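Local coordinates for protein putative glycosyl hydrolase (Bacteroides thetaiotaomicron VPI-5482, PDB 3K11) that probably acts as a glycoside hydrolase of family 88, although its substrate has not been established, at residues I177-F189 with Y225-R239. Numbering follows the deposited sequence. Where two conformers were deposited one is given.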
loop_
_atom_site.group_PDB
_atom_site.type_symbol
_atom_site.label_atom_id
_atom_site.label_comp_id
_atom_site.label_asym_id
_atom_site.label_seq_id
_atom_site.Cartn_x
_atom_site.Cartn_y
_atom_site.Cartn_z
ATOM N N ILE A 177 -23.789 32.364 -5.606
ATOM C CA ILE A 177 -23.439 31.033 -6.092
ATOM C C ILE A 177 -23.709 30.904 -7.573
ATOM O O ILE A 177 -22.826 30.495 -8.354
ATOM C CB ILE A 177 -24.211 29.939 -5.296
ATOM C CG1 ILE A 177 -23.729 29.919 -3.833
ATOM C CG2 ILE A 177 -24.073 28.511 -5.924
ATOM C CD1 ILE A 177 -24.648 29.168 -2.907
ATOM N N ILE A 178 -24.935 31.245 -7.973
ATOM C CA ILE A 178 -25.391 30.893 -9.312
ATOM C C ILE A 178 -25.014 31.895 -10.366
ATOM O O ILE A 178 -24.838 31.515 -11.538
ATOM C CB ILE A 178 -26.932 30.576 -9.329
ATOM C CG1 ILE A 178 -27.222 29.502 -10.382
ATOM C CG2 ILE A 178 -27.761 31.883 -9.474
ATOM C CD1 ILE A 178 -26.715 28.111 -10.018
ATOM N N ASN A 179 -24.849 33.151 -9.978
ATOM C CA ASN A 179 -24.533 34.206 -10.911
ATOM C C ASN A 179 -23.148 34.857 -10.828
ATOM O O ASN A 179 -22.694 35.421 -11.807
ATOM C CB ASN A 179 -25.551 35.334 -10.737
ATOM C CG ASN A 179 -26.961 34.909 -11.071
ATOM O OD1 ASN A 179 -27.169 34.270 -12.072
ATOM N ND2 ASN A 179 -27.927 35.321 -10.277
ATOM N N LYS A 180 -22.503 34.832 -9.673
ATOM C CA LYS A 180 -21.244 35.511 -9.487
ATOM C C LYS A 180 -20.007 34.636 -9.357
ATOM O O LYS A 180 -18.921 35.027 -9.782
ATOM C CB LYS A 180 -21.365 36.382 -8.268
ATOM C CG LYS A 180 -22.451 37.450 -8.443
ATOM C CD LYS A 180 -22.425 38.398 -7.270
ATOM C CE LYS A 180 -23.517 39.491 -7.408
ATOM N NZ LYS A 180 -23.549 40.407 -6.196
ATOM N N GLU A 181 -20.155 33.473 -8.750
ATOM C CA GLU A 181 -19.032 32.557 -8.584
ATOM C C GLU A 181 -18.326 32.262 -9.911
ATOM O O GLU A 181 -18.990 31.998 -10.911
ATOM C CB GLU A 181 -19.528 31.243 -7.959
ATOM C CG GLU A 181 -18.491 30.108 -7.859
ATOM C CD GLU A 181 -17.174 30.529 -7.218
ATOM O OE1 GLU A 181 -17.195 31.149 -6.123
ATOM O OE2 GLU A 181 -16.113 30.258 -7.811
ATOM N N TYR A 182 -16.988 32.293 -9.900
ATOM C CA TYR A 182 -16.187 31.971 -11.063
ATOM C C TYR A 182 -16.405 30.512 -11.485
ATOM O O TYR A 182 -16.569 29.607 -10.641
ATOM C CB TYR A 182 -14.706 32.148 -10.756
ATOM C CG TYR A 182 -13.838 31.955 -11.979
ATOM C CD1 TYR A 182 -13.770 32.933 -12.950
ATOM C CD2 TYR A 182 -13.084 30.818 -12.165
ATOM C CE1 TYR A 182 -13.012 32.754 -14.096
ATOM C CE2 TYR A 182 -12.313 30.642 -13.302
ATOM C CZ TYR A 182 -12.300 31.607 -14.277
ATOM O OH TYR A 182 -11.546 31.474 -15.406
ATOM N N ARG A 183 -16.429 30.313 -12.804
ATOM C CA ARG A 183 -16.618 28.983 -13.379
ATOM C C ARG A 183 -15.665 28.795 -14.549
ATOM O O ARG A 183 -15.245 29.767 -15.188
ATOM C CB ARG A 183 -18.019 28.847 -13.928
ATOM C CG ARG A 183 -19.146 28.925 -12.882
ATOM C CD ARG A 183 -20.379 29.257 -13.571
ATOM N NE ARG A 183 -21.617 29.384 -12.776
ATOM C CZ ARG A 183 -22.640 28.509 -12.781
ATOM N NH1 ARG A 183 -22.564 27.344 -13.436
ATOM N NH2 ARG A 183 -23.753 28.795 -12.116
ATOM N N LEU A 184 -15.387 27.533 -14.859
ATOM C CA LEU A 184 -14.696 27.165 -16.092
ATOM C C LEU A 184 -15.580 27.502 -17.279
ATOM O O LEU A 184 -16.749 27.851 -17.100
ATOM C CB LEU A 184 -14.390 25.654 -16.118
ATOM C CG LEU A 184 -13.444 25.024 -15.083
ATOM C CD1 LEU A 184 -13.192 23.540 -15.395
ATOM C CD2 LEU A 184 -12.134 25.796 -14.964
ATOM N N ALA A 185 -15.050 27.390 -18.499
ATOM C CA ALA A 185 -15.833 27.708 -19.705
ATOM C C ALA A 185 -17.121 26.877 -19.781
ATOM O O ALA A 185 -18.188 27.380 -20.196
ATOM C CB ALA A 185 -14.987 27.507 -20.974
ATOM N N ASP A 186 -17.032 25.631 -19.334
ATOM C CA ASP A 186 -18.159 24.728 -19.357
ATOM C C ASP A 186 -19.115 24.893 -18.184
ATOM O O ASP A 186 -20.062 24.125 -18.059
ATOM C CB ASP A 186 -17.692 23.301 -19.462
ATOM C CG ASP A 186 -17.101 22.772 -18.187
ATOM O OD1 ASP A 186 -16.967 23.492 -17.178
ATOM O OD2 ASP A 186 -16.753 21.592 -18.219
ATOM N N GLY A 187 -18.883 25.886 -17.335
ATOM C CA GLY A 187 -19.832 26.213 -16.263
ATOM C C GLY A 187 -19.456 25.613 -14.924
ATOM O O GLY A 187 -20.072 25.934 -13.926
ATOM N N THR A 188 -18.496 24.704 -14.881
ATOM C CA THR A 188 -18.097 24.061 -13.616
ATOM C C THR A 188 -17.566 25.084 -12.592
ATOM O O THR A 188 -16.721 25.914 -12.908
ATOM C CB THR A 188 -17.008 22.981 -13.811
ATOM O OG1 THR A 188 -17.295 22.151 -14.947
ATOM C CG2 THR A 188 -16.802 22.159 -12.495
ATOM N N PHE A 189 -18.115 25.059 -11.383
ATOM C CA PHE A 189 -17.611 25.956 -10.321
ATOM C C PHE A 189 -16.095 25.758 -10.189
ATOM O O PHE A 189 -15.652 24.644 -10.021
ATOM C CB PHE A 189 -18.268 25.656 -8.980
ATOM C CG PHE A 189 -19.764 25.915 -8.941
ATOM C CD1 PHE A 189 -20.282 27.124 -9.338
ATOM C CD2 PHE A 189 -20.629 24.958 -8.405
ATOM C CE1 PHE A 189 -21.666 27.365 -9.246
ATOM C CE2 PHE A 189 -21.995 25.217 -8.313
ATOM C CZ PHE A 189 -22.489 26.391 -8.739
ATOM N N TYR A 225 -32.603 23.856 -11.865
ATOM C CA TYR A 225 -31.629 23.616 -10.799
ATOM C C TYR A 225 -31.281 22.131 -10.639
ATOM O O TYR A 225 -30.140 21.785 -10.350
ATOM C CB TYR A 225 -32.063 24.315 -9.499
ATOM C CG TYR A 225 -32.067 25.838 -9.578
ATOM C CD1 TYR A 225 -31.134 26.541 -10.328
ATOM C CD2 TYR A 225 -32.956 26.578 -8.837
ATOM C CE1 TYR A 225 -31.156 27.930 -10.386
ATOM C CE2 TYR A 225 -32.977 27.949 -8.891
ATOM C CZ TYR A 225 -32.057 28.618 -9.657
ATOM O OH TYR A 225 -32.052 29.997 -9.727
ATOM N N LEU A 226 -32.240 21.232 -10.829
ATOM C CA LEU A 226 -31.887 19.804 -10.880
ATOM C C LEU A 226 -30.859 19.542 -11.967
ATOM O O LEU A 226 -29.915 18.836 -11.748
ATOM C CB LEU A 226 -33.142 18.919 -11.117
ATOM C CG LEU A 226 -34.195 18.764 -10.011
ATOM C CD1 LEU A 226 -35.465 18.000 -10.531
ATOM C CD2 LEU A 226 -33.639 18.081 -8.737
ATOM N N ALA A 227 -31.052 20.123 -13.144
ATOM C CA ALA A 227 -30.141 19.889 -14.226
ATOM C C ALA A 227 -28.786 20.478 -13.943
ATOM O O ALA A 227 -27.784 19.859 -14.263
ATOM C CB ALA A 227 -30.709 20.393 -15.562
ATOM N N GLU A 228 -28.737 21.685 -13.369
ATOM C CA GLU A 228 -27.434 22.315 -13.068
ATOM C C GLU A 228 -26.698 21.561 -11.987
ATOM O O GLU A 228 -25.486 21.350 -12.101
ATOM C CB GLU A 228 -27.622 23.769 -12.680
ATOM C CG GLU A 228 -26.311 24.552 -12.451
ATOM C CD GLU A 228 -25.452 24.677 -13.698
ATOM O OE1 GLU A 228 -25.948 24.423 -14.829
ATOM O OE2 GLU A 228 -24.277 25.055 -13.542
ATOM N N ALA A 229 -27.414 21.102 -10.964
ATOM C CA ALA A 229 -26.773 20.281 -9.912
ATOM C C ALA A 229 -26.113 19.026 -10.477
ATOM O O ALA A 229 -24.947 18.697 -10.173
ATOM C CB ALA A 229 -27.797 19.945 -8.821
ATOM N N VAL A 230 -26.844 18.325 -11.341
ATOM C CA VAL A 230 -26.300 17.138 -12.018
ATOM C C VAL A 230 -25.109 17.457 -12.949
ATOM O O VAL A 230 -24.097 16.746 -12.975
ATOM C CB VAL A 230 -27.416 16.371 -12.759
ATOM C CG1 VAL A 230 -26.853 15.245 -13.653
ATOM C CG2 VAL A 230 -28.391 15.756 -11.700
ATOM N N LYS A 231 -25.246 18.518 -13.716
ATOM C CA LYS A 231 -24.198 18.943 -14.633
ATOM C C LYS A 231 -22.918 19.228 -13.879
ATOM O O LYS A 231 -21.841 18.800 -14.267
ATOM C CB LYS A 231 -24.669 20.217 -15.347
ATOM C CG LYS A 231 -23.698 20.726 -16.416
ATOM C CD LYS A 231 -24.135 22.057 -17.041
ATOM C CE LYS A 231 -23.009 22.604 -18.024
ATOM N NZ LYS A 231 -23.084 24.063 -18.189
ATOM N N GLN A 232 -23.014 19.981 -12.784
ATOM C CA GLN A 232 -21.835 20.191 -11.935
ATOM C C GLN A 232 -21.271 18.879 -11.468
ATOM O O GLN A 232 -20.065 18.613 -11.564
ATOM C CB GLN A 232 -22.227 20.999 -10.687
ATOM C CG GLN A 232 -22.580 22.452 -10.989
ATOM C CD GLN A 232 -21.423 23.303 -11.456
ATOM O OE1 GLN A 232 -20.287 23.050 -11.114
ATOM N NE2 GLN A 232 -21.738 24.349 -12.223
ATOM N N PHE A 233 -22.134 18.050 -10.922
ATOM C CA PHE A 233 -21.616 16.777 -10.369
ATOM C C PHE A 233 -20.800 16.037 -11.405
ATOM O O PHE A 233 -19.694 15.593 -11.140
ATOM C CB PHE A 233 -22.754 15.898 -9.867
ATOM C CG PHE A 233 -22.280 14.679 -9.106
ATOM C CD1 PHE A 233 -21.939 13.488 -9.771
ATOM C CD2 PHE A 233 -22.188 14.700 -7.733
ATOM C CE1 PHE A 233 -21.481 12.391 -9.073
ATOM C CE2 PHE A 233 -21.683 13.543 -7.018
ATOM C CZ PHE A 233 -21.339 12.434 -7.686
ATOM N N LEU A 234 -21.350 15.887 -12.605
ATOM C CA LEU A 234 -20.700 15.039 -13.587
ATOM C C LEU A 234 -19.484 15.707 -14.217
ATOM O O LEU A 234 -18.492 15.040 -14.570
ATOM C CB LEU A 234 -21.718 14.656 -14.651
ATOM C CG LEU A 234 -22.922 13.787 -14.249
ATOM C CD1 LEU A 234 -23.845 13.662 -15.450
ATOM C CD2 LEU A 234 -22.495 12.373 -13.712
ATOM N N GLN A 235 -19.514 17.019 -14.323
ATOM C CA GLN A 235 -18.351 17.768 -14.883
ATOM C C GLN A 235 -17.164 17.745 -13.925
ATOM O O GLN A 235 -16.007 17.706 -14.358
ATOM C CB GLN A 235 -18.787 19.197 -15.272
ATOM C CG GLN A 235 -19.580 19.195 -16.577
ATOM C CD GLN A 235 -20.037 20.541 -17.086
ATOM O OE1 GLN A 235 -20.695 20.585 -18.135
ATOM N NE2 GLN A 235 -19.733 21.631 -16.374
ATOM N N PHE A 236 -17.436 17.840 -12.609
ATOM C CA PHE A 236 -16.410 17.616 -11.593
ATOM C C PHE A 236 -15.932 16.161 -11.667
ATOM O O PHE A 236 -14.744 15.877 -11.740
ATOM C CB PHE A 236 -16.930 17.848 -10.157
ATOM C CG PHE A 236 -16.848 19.275 -9.670
ATOM C CD1 PHE A 236 -15.692 19.761 -9.130
ATOM C CD2 PHE A 236 -17.955 20.101 -9.666
ATOM C CE1 PHE A 236 -15.605 21.066 -8.646
ATOM C CE2 PHE A 236 -17.858 21.428 -9.186
ATOM C CZ PHE A 236 -16.685 21.892 -8.688
ATOM N N ALA A 237 -16.857 15.223 -11.573
ATOM C CA ALA A 237 -16.438 13.801 -11.451
ATOM C C ALA A 237 -15.645 13.307 -12.654
ATOM O O ALA A 237 -14.715 12.555 -12.461
ATOM C CB ALA A 237 -17.653 12.874 -11.125
ATOM N N ASP A 238 -15.995 13.762 -13.863
ATOM C CA ASP A 238 -15.265 13.391 -15.098
ATOM C C ASP A 238 -13.784 13.598 -14.916
ATOM O O ASP A 238 -12.953 12.711 -15.192
ATOM C CB ASP A 238 -15.720 14.259 -16.278
ATOM C CG ASP A 238 -15.022 13.891 -17.591
ATOM O OD1 ASP A 238 -15.054 12.682 -17.916
ATOM O OD2 ASP A 238 -14.427 14.795 -18.238
ATOM N N ARG A 239 -13.459 14.763 -14.392
ATOM C CA ARG A 239 -12.064 15.179 -14.235
ATOM C C ARG A 239 -11.373 14.692 -12.958
ATOM O O ARG A 239 -10.195 14.400 -12.986
ATOM C CB ARG A 239 -12.008 16.687 -14.226
ATOM C CG ARG A 239 -12.482 17.264 -15.552
ATOM C CD ARG A 239 -12.574 18.710 -15.406
ATOM N NE ARG A 239 -12.808 19.475 -16.633
ATOM C CZ ARG A 239 -13.940 20.118 -16.943
ATOM N NH1 ARG A 239 -15.061 19.984 -16.229
ATOM N NH2 ARG A 239 -13.946 20.871 -18.027
#
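T188 and Q232 bring the backbones nearest, CA to CA 5.6 Å, where the loop after helix 167-180 lies against helix 222-240. Helix side chains supply several of the hydrogen bonds that the loop backbone uses. Q232, bent at chi2 (-68°), lays its amide almost parallel over one face of the F189 ring; its OE1 takes the F189 N-H at 3.0 Å on a lone pair, and its NE2 gives to G187 O and E228 OE2. R183 NH1 donates to the same carbonyl and, at 2.9 Å, to E228 OE2 in a salt bridge; that oxygen lies in the guanidinium plane but is met from above its own carboxylate. An extended chain carries Q235 NE2 to D186 O and T188 OG1, while K231 NZ reaches D186 O from the opposite face. D186 makes an Asx turn, OD1 accepting from T188 N and OG1, and R239 grips its OD2 end-on, NH2 at 2.9 Å from above the carboxylate plane and NH1 at 3.1 Å on the syn lone pair. An asparagine at D186 would probably weaken the hold on R239 by removing its paired charge. T188 is amphipathic: its CG2 sits 3.7 Å from the F236 ring centroid, a CH-pi contact over the face. At G187 (phi 98°, psi -11°) a CB would jam against D186 O, so glycine fits. Shared acceptors and two salt bridges thus tie loop to helix, consistent with family 88's (alpha/alpha)6 barrel.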